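Local coordinates for pantothenate kinase (Coxiella burnetii, PDB 3TQC), which catalyses the ATP-dependent phosphorylation of pantothenate to 4'-phosphopantothenate, the first step of coenzyme A biosynthesis, at residues P123-I128 and I199-G204; S159-L164 and V221-F226; N165-G170 and E192-P197. All coordinates share one frame; numbering follows the deposited sequence.

Interaction 1. Residues P123-I128 and I199-G204; sequences PNVEVI and IVILEG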
loop_
_atom_site.group_PDB
_atom_site.type_symbol
_atom_site.label_atom_id
_atom_site.label_comp_id
_atom_site.label_asym_id
_atom_site.label_seq_id
_atom_site.Cartn_x
_atom_site.Cartn_y
_atom_site.Cartn_z
ATOM N N PRO B 123 -2.457 -20.581 -14.130
ATOM C CA PRO B 123 -2.979 -20.515 -15.490
ATOM C C PRO B 123 -4.234 -19.665 -15.615
ATOM O O PRO B 123 -4.588 -19.279 -16.728
ATOM C CB PRO B 123 -3.324 -21.975 -15.786
ATOM C CG PRO B 123 -3.759 -22.504 -14.480
ATOM C CD PRO B 123 -2.870 -21.830 -13.461
ATOM N N ASN B 124 -4.910 -19.394 -14.496
ATOM C CA ASN B 124 -6.177 -18.668 -14.534
ATOM C C ASN B 124 -5.954 -17.202 -14.252
ATOM O O ASN B 124 -5.683 -16.809 -13.119
ATOM C CB ASN B 124 -7.179 -19.275 -13.561
ATOM C CG ASN B 124 -7.592 -20.666 -13.974
ATOM O OD1 ASN B 124 -7.723 -20.944 -15.163
ATOM N ND2 ASN B 124 -7.790 -21.553 -13.000
ATOM N N VAL B 125 -6.028 -16.398 -15.306
ATOM C CA VAL B 125 -5.689 -14.994 -15.189
ATOM C C VAL B 125 -6.808 -14.144 -15.735
ATOM O O VAL B 125 -7.252 -14.365 -16.853
ATOM C CB VAL B 125 -4.372 -14.687 -15.914
ATOM C CG1 VAL B 125 -3.898 -13.256 -15.595
ATOM C CG2 VAL B 125 -3.321 -15.710 -15.494
ATOM N N GLU B 126 -7.254 -13.175 -14.940
ATOM C CA GLU B 126 -8.358 -12.294 -15.335
ATOM C C GLU B 126 -7.971 -10.845 -15.322
ATOM O O GLU B 126 -7.141 -10.430 -14.531
ATOM C CB GLU B 126 -9.561 -12.463 -14.414
ATOM C CG GLU B 126 -10.117 -13.845 -14.426
ATOM C CD GLU B 126 -10.892 -14.181 -15.681
ATOM O OE1 GLU B 126 -10.778 -13.486 -16.719
ATOM O OE2 GLU B 126 -11.625 -15.180 -15.635
ATOM N N VAL B 127 -8.599 -10.074 -16.203
ATOM C CA VAL B 127 -8.359 -8.650 -16.255
ATOM C C VAL B 127 -9.623 -7.916 -15.843
ATOM O O VAL B 127 -10.722 -8.208 -16.357
ATOM C CB VAL B 127 -7.919 -8.226 -17.650
ATOM C CG1 VAL B 127 -7.933 -6.690 -17.798
ATOM C CG2 VAL B 127 -6.536 -8.785 -17.937
ATOM N N ILE B 128 -9.466 -7.000 -14.885
ATOM C CA ILE B 128 -10.534 -6.085 -14.491
ATOM C C ILE B 128 -10.131 -4.692 -14.923
ATOM O O ILE B 128 -9.097 -4.198 -14.489
ATOM C CB ILE B 128 -10.743 -6.002 -12.956
ATOM C CG1 ILE B 128 -11.113 -7.345 -12.371
ATOM C CG2 ILE B 128 -11.832 -4.980 -12.627
ATOM C CD1 ILE B 128 -12.150 -8.004 -13.150
ATOM N N ILE B 199 -4.726 -15.069 -10.734
ATOM C CA ILE B 199 -4.252 -13.705 -10.884
ATOM C C ILE B 199 -5.361 -12.834 -11.435
ATOM O O ILE B 199 -6.105 -13.244 -12.344
ATOM C CB ILE B 199 -3.046 -13.636 -11.834
ATOM C CG1 ILE B 199 -1.873 -14.468 -11.272
ATOM C CG2 ILE B 199 -2.661 -12.181 -12.098
ATOM C CD1 ILE B 199 -0.684 -14.625 -12.259
ATOM N N VAL B 200 -5.496 -11.642 -10.855
ATOM C CA VAL B 200 -6.353 -10.625 -11.401
ATOM C C VAL B 200 -5.454 -9.483 -11.805
ATOM O O VAL B 200 -4.642 -9.011 -11.005
ATOM C CB VAL B 200 -7.374 -10.120 -10.360
ATOM C CG1 VAL B 200 -8.166 -8.942 -10.923
ATOM C CG2 VAL B 200 -8.294 -11.272 -9.922
ATOM N N ILE B 201 -5.556 -9.050 -13.053
ATOM C CA ILE B 201 -4.834 -7.873 -13.479
ATOM C C ILE B 201 -5.849 -6.755 -13.414
ATOM O O ILE B 201 -6.854 -6.792 -14.105
ATOM C CB ILE B 201 -4.253 -8.020 -14.897
ATOM C CG1 ILE B 201 -3.133 -9.066 -14.910
ATOM C CG2 ILE B 201 -3.721 -6.674 -15.414
ATOM C CD1 ILE B 201 -2.740 -9.527 -16.296
ATOM N N LEU B 202 -5.592 -5.770 -12.566
ATOM C CA LEU B 202 -6.514 -4.654 -12.373
ATOM C C LEU B 202 -5.964 -3.429 -13.084
ATOM O O LEU B 202 -4.967 -2.860 -12.654
ATOM C CB LEU B 202 -6.689 -4.383 -10.877
ATOM C CG LEU B 202 -7.644 -3.250 -10.495
ATOM C CD1 LEU B 202 -9.055 -3.537 -10.999
ATOM C CD2 LEU B 202 -7.621 -3.026 -8.987
ATOM N N GLU B 203 -6.582 -3.037 -14.189
ATOM C CA GLU B 203 -6.118 -1.860 -14.921
ATOM C C GLU B 203 -7.105 -0.719 -14.788
ATOM O O GLU B 203 -8.318 -0.924 -14.782
ATOM C CB GLU B 203 -5.873 -2.158 -16.403
ATOM C CG GLU B 203 -7.017 -2.853 -17.075
ATOM C CD GLU B 203 -7.294 -2.362 -18.484
ATOM O OE1 GLU B 203 -7.512 -1.145 -18.667
ATOM O OE2 GLU B 203 -7.358 -3.216 -19.394
ATOM N N GLY B 204 -6.564 0.486 -14.665
ATOM C CA GLY B 204 -7.350 1.703 -14.765
ATOM C C GLY B 204 -6.554 2.923 -14.350
ATOM O O GLY B 204 -5.544 2.818 -13.662
#

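Interaction 2. Residues S159-L164 and V221-F226; sequences SLLRVL and VFVSDF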
loop_
_atom_site.group_PDB
_atom_site.type_symbol
_atom_site.label_atom_id
_atom_site.label_comp_id
_atom_site.label_asym_id
_atom_site.label_seq_id
_atom_site.Cartn_x
_atom_site.Cartn_y
_atom_site.Cartn_z
ATOM N N SER B 159 -18.375 0.709 -5.209
ATOM C CA SER B 159 -18.579 -0.483 -6.017
ATOM C C SER B 159 -17.246 -1.166 -6.385
ATOM O O SER B 159 -17.127 -2.400 -6.348
ATOM C CB SER B 159 -19.380 -0.145 -7.269
ATOM O OG SER B 159 -19.509 -1.287 -8.067
ATOM N N LEU B 160 -16.243 -0.375 -6.735
ATOM C CA LEU B 160 -14.956 -0.948 -7.043
ATOM C C LEU B 160 -14.369 -1.605 -5.794
ATOM O O LEU B 160 -13.850 -2.704 -5.878
ATOM C CB LEU B 160 -14.003 0.110 -7.597
ATOM C CG LEU B 160 -12.539 -0.262 -7.859
ATOM C CD1 LEU B 160 -12.419 -1.493 -8.722
ATOM C CD2 LEU B 160 -11.856 0.925 -8.524
ATOM N N LEU B 161 -14.448 -0.943 -4.639
ATOM C CA LEU B 161 -13.834 -1.504 -3.427
ATOM C C LEU B 161 -14.586 -2.756 -2.976
ATOM O O LEU B 161 -13.993 -3.680 -2.447
ATOM C CB LEU B 161 -13.792 -0.473 -2.309
ATOM C CG LEU B 161 -12.905 0.742 -2.613
ATOM C CD1 LEU B 161 -13.039 1.812 -1.503
ATOM C CD2 LEU B 161 -11.457 0.321 -2.781
ATOM N N ARG B 162 -15.892 -2.795 -3.220
ATOM C CA ARG B 162 -16.684 -3.961 -2.886
ATOM C C ARG B 162 -16.267 -5.174 -3.726
ATOM O O ARG B 162 -16.189 -6.303 -3.219
ATOM C CB ARG B 162 -18.168 -3.644 -3.070
ATOM C CG ARG B 162 -19.121 -4.829 -2.913
ATOM C CD ARG B 162 -20.561 -4.436 -3.333
ATOM N NE ARG B 162 -20.634 -3.777 -4.650
ATOM C CZ ARG B 162 -20.505 -4.388 -5.831
ATOM N NH1 ARG B 162 -20.281 -5.705 -5.913
ATOM N NH2 ARG B 162 -20.596 -3.678 -6.951
ATOM N N VAL B 163 -15.997 -4.943 -5.004
ATOM C CA VAL B 163 -15.544 -6.009 -5.887
ATOM C C VAL B 163 -14.148 -6.495 -5.507
ATOM O O VAL B 163 -13.914 -7.697 -5.402
ATOM C CB VAL B 163 -15.569 -5.571 -7.354
ATOM C CG1 VAL B 163 -14.677 -6.466 -8.169
ATOM C CG2 VAL B 163 -17.031 -5.584 -7.883
ATOM N N LEU B 164 -13.220 -5.581 -5.283
ATOM C CA LEU B 164 -11.896 -6.010 -4.873
ATOM C C LEU B 164 -11.959 -6.712 -3.515
ATOM O O LEU B 164 -11.349 -7.753 -3.311
ATOM C CB LEU B 164 -10.945 -4.829 -4.851
ATOM C CG LEU B 164 -10.783 -4.253 -6.263
ATOM C CD1 LEU B 164 -10.012 -2.938 -6.263
ATOM C CD2 LEU B 164 -10.090 -5.274 -7.143
ATOM N N VAL B 221 -10.086 2.870 3.000
ATOM C CA VAL B 221 -9.274 1.874 2.317
ATOM C C VAL B 221 -9.087 2.353 0.876
ATOM O O VAL B 221 -9.955 3.011 0.306
ATOM C CB VAL B 221 -9.938 0.467 2.310
ATOM C CG1 VAL B 221 -11.401 0.559 1.868
ATOM C CG2 VAL B 221 -9.195 -0.467 1.388
ATOM N N PHE B 222 -7.936 2.026 0.318
ATOM C CA PHE B 222 -7.589 2.375 -1.046
ATOM C C PHE B 222 -7.608 1.130 -1.901
ATOM O O PHE B 222 -7.486 0.026 -1.383
ATOM C CB PHE B 222 -6.187 2.969 -1.085
ATOM C CG PHE B 222 -5.943 3.993 -0.025
ATOM C CD1 PHE B 222 -6.914 4.928 0.283
ATOM C CD2 PHE B 222 -4.740 4.039 0.651
ATOM C CE1 PHE B 222 -6.694 5.871 1.249
ATOM C CE2 PHE B 222 -4.523 4.996 1.616
ATOM C CZ PHE B 222 -5.506 5.907 1.911
ATOM N N VAL B 223 -7.760 1.321 -3.209
ATOM C CA VAL B 223 -7.675 0.217 -4.165
ATOM C C VAL B 223 -6.386 -0.565 -3.946
ATOM O O VAL B 223 -6.397 -1.797 -3.966
ATOM C CB VAL B 223 -7.738 0.728 -5.628
ATOM C CG1 VAL B 223 -7.427 -0.377 -6.605
ATOM C CG2 VAL B 223 -9.105 1.359 -5.915
ATOM N N SER B 224 -5.288 0.149 -3.712
ATOM C CA SER B 224 -3.997 -0.484 -3.463
ATOM C C SER B 224 -3.982 -1.435 -2.255
ATOM O O SER B 224 -3.139 -2.340 -2.175
ATOM C CB SER B 224 -2.908 0.577 -3.297
ATOM O OG SER B 224 -3.073 1.281 -2.085
ATOM N N ASP B 225 -4.925 -1.274 -1.335
ATOM C CA ASP B 225 -5.006 -2.209 -0.221
ATOM C C ASP B 225 -5.548 -3.576 -0.640
ATOM O O ASP B 225 -5.464 -4.536 0.131
ATOM C CB ASP B 225 -5.817 -1.617 0.923
ATOM C CG ASP B 225 -5.177 -0.352 1.494
ATOM O OD1 ASP B 225 -5.870 0.666 1.631
ATOM O OD2 ASP B 225 -3.975 -0.370 1.797
ATOM N N PHE B 226 -6.043 -3.679 -1.874
ATOM C CA PHE B 226 -6.545 -4.941 -2.401
ATOM C C PHE B 226 -5.699 -5.537 -3.496
ATOM O O PHE B 226 -6.055 -6.583 -4.072
ATOM C CB PHE B 226 -7.966 -4.769 -2.885
ATOM C CG PHE B 226 -8.904 -4.477 -1.797
ATOM C CD1 PHE B 226 -9.383 -3.203 -1.605
ATOM C CD2 PHE B 226 -9.268 -5.473 -0.914
ATOM C CE1 PHE B 226 -10.247 -2.931 -0.568
ATOM C CE2 PHE B 226 -10.112 -5.214 0.123
ATOM C CZ PHE B 226 -10.614 -3.934 0.298
#

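Interaction 3. Residues N165-G170 and E192-P197; sequences NAIKSG and EIVDQP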
loop_
_atom_site.group_PDB
_atom_site.type_symbol
_atom_site.label_atom_id
_atom_site.label_comp_id
_atom_site.label_asym_id
_atom_site.label_seq_id
_atom_site.Cartn_x
_atom_site.Cartn_y
_atom_site.Cartn_z
ATOM N N ASN B 165 -12.705 -6.139 -2.587
ATOM C CA ASN B 165 -12.875 -6.749 -1.283
ATOM C C ASN B 165 -13.413 -8.158 -1.435
ATOM O O ASN B 165 -12.929 -9.073 -0.809
ATOM C CB ASN B 165 -13.834 -5.919 -0.419
ATOM C CG ASN B 165 -13.997 -6.477 0.970
ATOM O OD1 ASN B 165 -13.035 -6.548 1.730
ATOM N ND2 ASN B 165 -15.215 -6.885 1.311
ATOM N N ALA B 166 -14.424 -8.317 -2.276
ATOM C CA ALA B 166 -15.023 -9.625 -2.473
ATOM C C ALA B 166 -13.995 -10.613 -3.035
ATOM O O ALA B 166 -13.925 -11.767 -2.613
ATOM C CB ALA B 166 -16.213 -9.519 -3.375
ATOM N N ILE B 167 -13.180 -10.156 -3.976
ATOM C CA ILE B 167 -12.189 -11.040 -4.579
ATOM C C ILE B 167 -11.174 -11.463 -3.521
ATOM O O ILE B 167 -10.837 -12.630 -3.413
ATOM C CB ILE B 167 -11.533 -10.403 -5.806
ATOM C CG1 ILE B 167 -12.573 -10.284 -6.929
ATOM C CG2 ILE B 167 -10.355 -11.242 -6.301
ATOM C CD1 ILE B 167 -12.112 -9.485 -8.113
ATOM N N LYS B 168 -10.746 -10.510 -2.707
ATOM C CA LYS B 168 -9.724 -10.741 -1.707
ATOM C C LYS B 168 -10.295 -11.382 -0.468
ATOM O O LYS B 168 -9.552 -11.680 0.471
ATOM C CB LYS B 168 -9.017 -9.430 -1.356
ATOM C CG LYS B 168 -7.920 -9.050 -2.365
ATOM C CD LYS B 168 -6.805 -10.091 -2.398
ATOM C CE LYS B 168 -5.510 -9.518 -2.934
ATOM N NZ LYS B 168 -4.435 -10.526 -2.942
ATOM N N SER B 169 -11.608 -11.595 -0.470
ATOM C CA SER B 169 -12.272 -12.367 0.557
ATOM C C SER B 169 -12.488 -13.823 0.124
ATOM O O SER B 169 -12.921 -14.632 0.912
ATOM C CB SER B 169 -13.598 -11.729 0.901
ATOM O OG SER B 169 -13.409 -10.420 1.349
ATOM N N GLY B 170 -12.181 -14.155 -1.124
ATOM C CA GLY B 170 -12.330 -15.525 -1.611
ATOM C C GLY B 170 -13.678 -15.809 -2.237
ATOM O O GLY B 170 -13.965 -16.965 -2.580
ATOM N N GLU B 192 -18.981 -9.161 -16.498
ATOM C CA GLU B 192 -17.983 -10.203 -16.647
ATOM C C GLU B 192 -17.889 -10.929 -15.311
ATOM O O GLU B 192 -18.261 -10.378 -14.277
ATOM C CB GLU B 192 -16.634 -9.601 -17.020
ATOM C CG GLU B 192 -16.643 -8.966 -18.403
ATOM C CD GLU B 192 -15.327 -8.311 -18.763
ATOM O OE1 GLU B 192 -14.429 -8.229 -17.889
ATOM O OE2 GLU B 192 -15.190 -7.884 -19.932
ATOM N N ILE B 193 -17.418 -12.166 -15.332
ATOM C CA ILE B 193 -17.341 -12.948 -14.119
ATOM C C ILE B 193 -15.887 -13.252 -13.794
ATOM O O ILE B 193 -15.170 -13.801 -14.613
ATOM C CB ILE B 193 -18.155 -14.228 -14.234
ATOM C CG1 ILE B 193 -19.648 -13.879 -14.310
ATOM C CG2 ILE B 193 -17.858 -15.136 -13.051
ATOM C CD1 ILE B 193 -20.466 -14.903 -15.017
ATOM N N VAL B 194 -15.468 -12.825 -12.607
ATOM C CA VAL B 194 -14.182 -13.136 -12.041
ATOM C C VAL B 194 -14.445 -14.180 -10.954
ATOM O O VAL B 194 -15.175 -13.922 -9.994
ATOM C CB VAL B 194 -13.516 -11.855 -11.456
ATOM C CG1 VAL B 194 -12.236 -12.190 -10.718
ATOM C CG2 VAL B 194 -13.250 -10.819 -12.563
ATOM N N ASP B 195 -13.863 -15.363 -11.118
ATOM C CA ASP B 195 -14.172 -16.496 -10.259
ATOM C C ASP B 195 -12.936 -17.133 -9.614
ATOM O O ASP B 195 -12.522 -18.243 -9.980
ATOM C CB ASP B 195 -14.957 -17.550 -11.039
ATOM C CG ASP B 195 -15.386 -18.717 -10.160
ATOM O OD1 ASP B 195 -15.620 -18.484 -8.948
ATOM O OD2 ASP B 195 -15.495 -19.860 -10.684
ATOM N N GLN B 196 -12.403 -16.442 -8.617
ATOM C CA GLN B 196 -11.173 -16.839 -7.917
ATOM C C GLN B 196 -10.085 -17.371 -8.841
ATOM O O GLN B 196 -9.588 -18.467 -8.652
ATOM C CB GLN B 196 -11.478 -17.822 -6.783
ATOM C CG GLN B 196 -12.286 -17.179 -5.678
ATOM C CD GLN B 196 -11.518 -16.090 -4.947
ATOM O OE1 GLN B 196 -11.987 -14.954 -4.822
ATOM N NE2 GLN B 196 -10.346 -16.438 -4.440
ATOM N N PRO B 197 -9.700 -16.568 -9.843
ATOM C CA PRO B 197 -8.586 -16.971 -10.685
ATOM C C PRO B 197 -7.316 -16.912 -9.847
ATOM O O PRO B 197 -7.356 -16.532 -8.677
ATOM C CB PRO B 197 -8.557 -15.886 -11.744
ATOM C CG PRO B 197 -9.016 -14.666 -11.008
ATOM C CD PRO B 197 -10.052 -15.145 -10.046
#

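Interaction 1. Residues P123-I128 and I199-G204
Glu-126 and Ile-201 share the shortest of five backbone hydrogen bonds that join these two parallel strands: Ile-201 N lies 2.6 Å from Glu-126 O, nearly straight at hydrogen (171°). Glu-126 also gives its own N-H to Ile-199 O at 2.8 Å. Two residues on, Ile-128 repeats the pattern. Ile-128 N binds Ile-201 O at 2.7 Å. Ile-128 O in turn receives Glu-203 N. At the start of the pairing, Ile-199 N reaches Asn-124 O at 3.1 Å. The short segments run 20° apart. CA-H groups of Val-125, Val-127, Val-200 and Leu-202 add weaker contacts to the carbonyls of the pairing.

Packing follows on both faces of the sheet. On one face Val-125 and Ile-199 lie side by side and point the same way. Val-125 CG1 also touches the CD1 tip of Ile-201. Val-127 CG2 leans on Ile-201 CB, and helix 105-116 covers this face. On the other face Ile-128 spans two neighbours. Ile-128 CG1, placed beside the backbone N (chi1 -60°), packs on Val-200 CG1 at 3.7 Å. The CG2 branch of Ile-128 meets Leu-202 CD1 at 3.5 Å.

Strand 125-129 is an edge strand of the P-loop kinase sheet within this chain, and 199-203 is its inner neighbour. Glu-203 stands at the C-terminal end, where its CG packs against Ile-128 O. OE2 is hydrogen-bonded to Ser-109 OG, and OE1 weakly to Thr-129 OG1. The Glu-203 side chain touches Ser-106 of the P-loop, and its nearest approach to the bound ADP is about 5 Å. The strand pairing places Glu-203 near the nucleotide, and the Ser-109 bond probably fixes where its carboxylate points.

Interaction 2. Residues S159-L164 and V221-F226
Leu-161 and Leu-164 of helix 157-168 pack against Val-221, Val-223 and Phe-226 in the loop that joins two strands of the P-loop kinase sheet, 199-203 and 229-234. The loop makes a short 3-10 turn at 223-225. The interface is apolar.

Leu-161 is the main bump. Its two methyls part over the loop. CD1 meets Val-221 CG1 tip to tip at 4.0 Å, while CD2 rests on the backbone N of Val-223 at 3.9 Å. CD2 also reaches CE1 of Phe-226. The hollow it enters is therefore lined by Val-221, Val-223 and the Phe-226 ring.

Val-223 is the bump from the other side. Its CG2 contacts Leu-160 CD2 at 3.8 Å, the two side chains crossing at about a right angle. Its CG1, anti to the backbone N (chi1 171°), turns instead to Leu-164 CD1 at 3.7 Å. Leu-202 of strand 199-203 packs on both Val-223 and Leu-164.

The Phe-226 ring has Leu-164 C and Leu-161 O over one face. Asp-225 OD1 accepts the backbone N-H of Phe-222 and pairs with Arg-300 of the second subunit, so the loop also serves the dimer interface. The tightest apolar approach of the contact is Leu-164 CB to Phe-226 CB, at 3.6 Å.

Interaction 3. Residues N165-G170 and E192-P197
Ile-167 and Gly-170, near the C-terminal end of helix 157-168, face Val-194, the last residue of strand 190-194, and Gln-196 in the loop that follows. Asn-165 comes first in the helical segment and acts through its backbone. Its carbonyl O accepts the hydroxyl of Ser-169 OG at 2.6 Å, with the donor above the carbonyl plane.

Ile-167 makes the apolar contact. Its CG1 lies beside the backbone N and the chain then runs extended (chi2 171°), which carries CD1 out to Val-194 CG1 at 3.8 Å. The two side chains cross at about a right angle. Pro-92 and Ile-94 also pack on Ile-167. Lys-168 points away from the strand segment, and its NZ forms a salt bridge with Asp-228.

The helix then closes in a Schellman motif. Gly-170 has a positive phi (91°), and its N bonds back to Ile-167 O at 3.1 Å. Just before it, Ser-169 O accepts a hydrogen bond from Lys-320 of the second subunit. The glycine backbone is overlaid by the Gln-196 side chain. A bend at chi2 (-66°) folds the Gln-196 chain and brings its amide group over the helix end. CG of Gln-196 sits 3.5 Å from Gly-170 O, and CD of Gln-196 lies equally close to Gly-170 CA.

Overall arrangement
Following the chain from the N terminus, strand 93-99 and helix 105-116 come before strand 125-129. Then follow helix 157-168, the three-stranded antiparallel sheet, strand 199-203 and the loop before strand 229-234. Interaction 1 closes a loop of 70 residues and interaction 2 one of 56. These two cross, because 159-164 lies inside the first loop and 221-226 beyond it. Interaction 3 closes the shortest loop, 21 residues that hold most of the small sheet, and is nested inside both. Interactions 2 and 3 use successive parts of helix 157-168, and Phe-226 packs on Lys-168. Asn-124 and Glu-126 of interaction 1 touch Pro-197 of interaction 3. Together they tie the helix and small sheet to the main sheet.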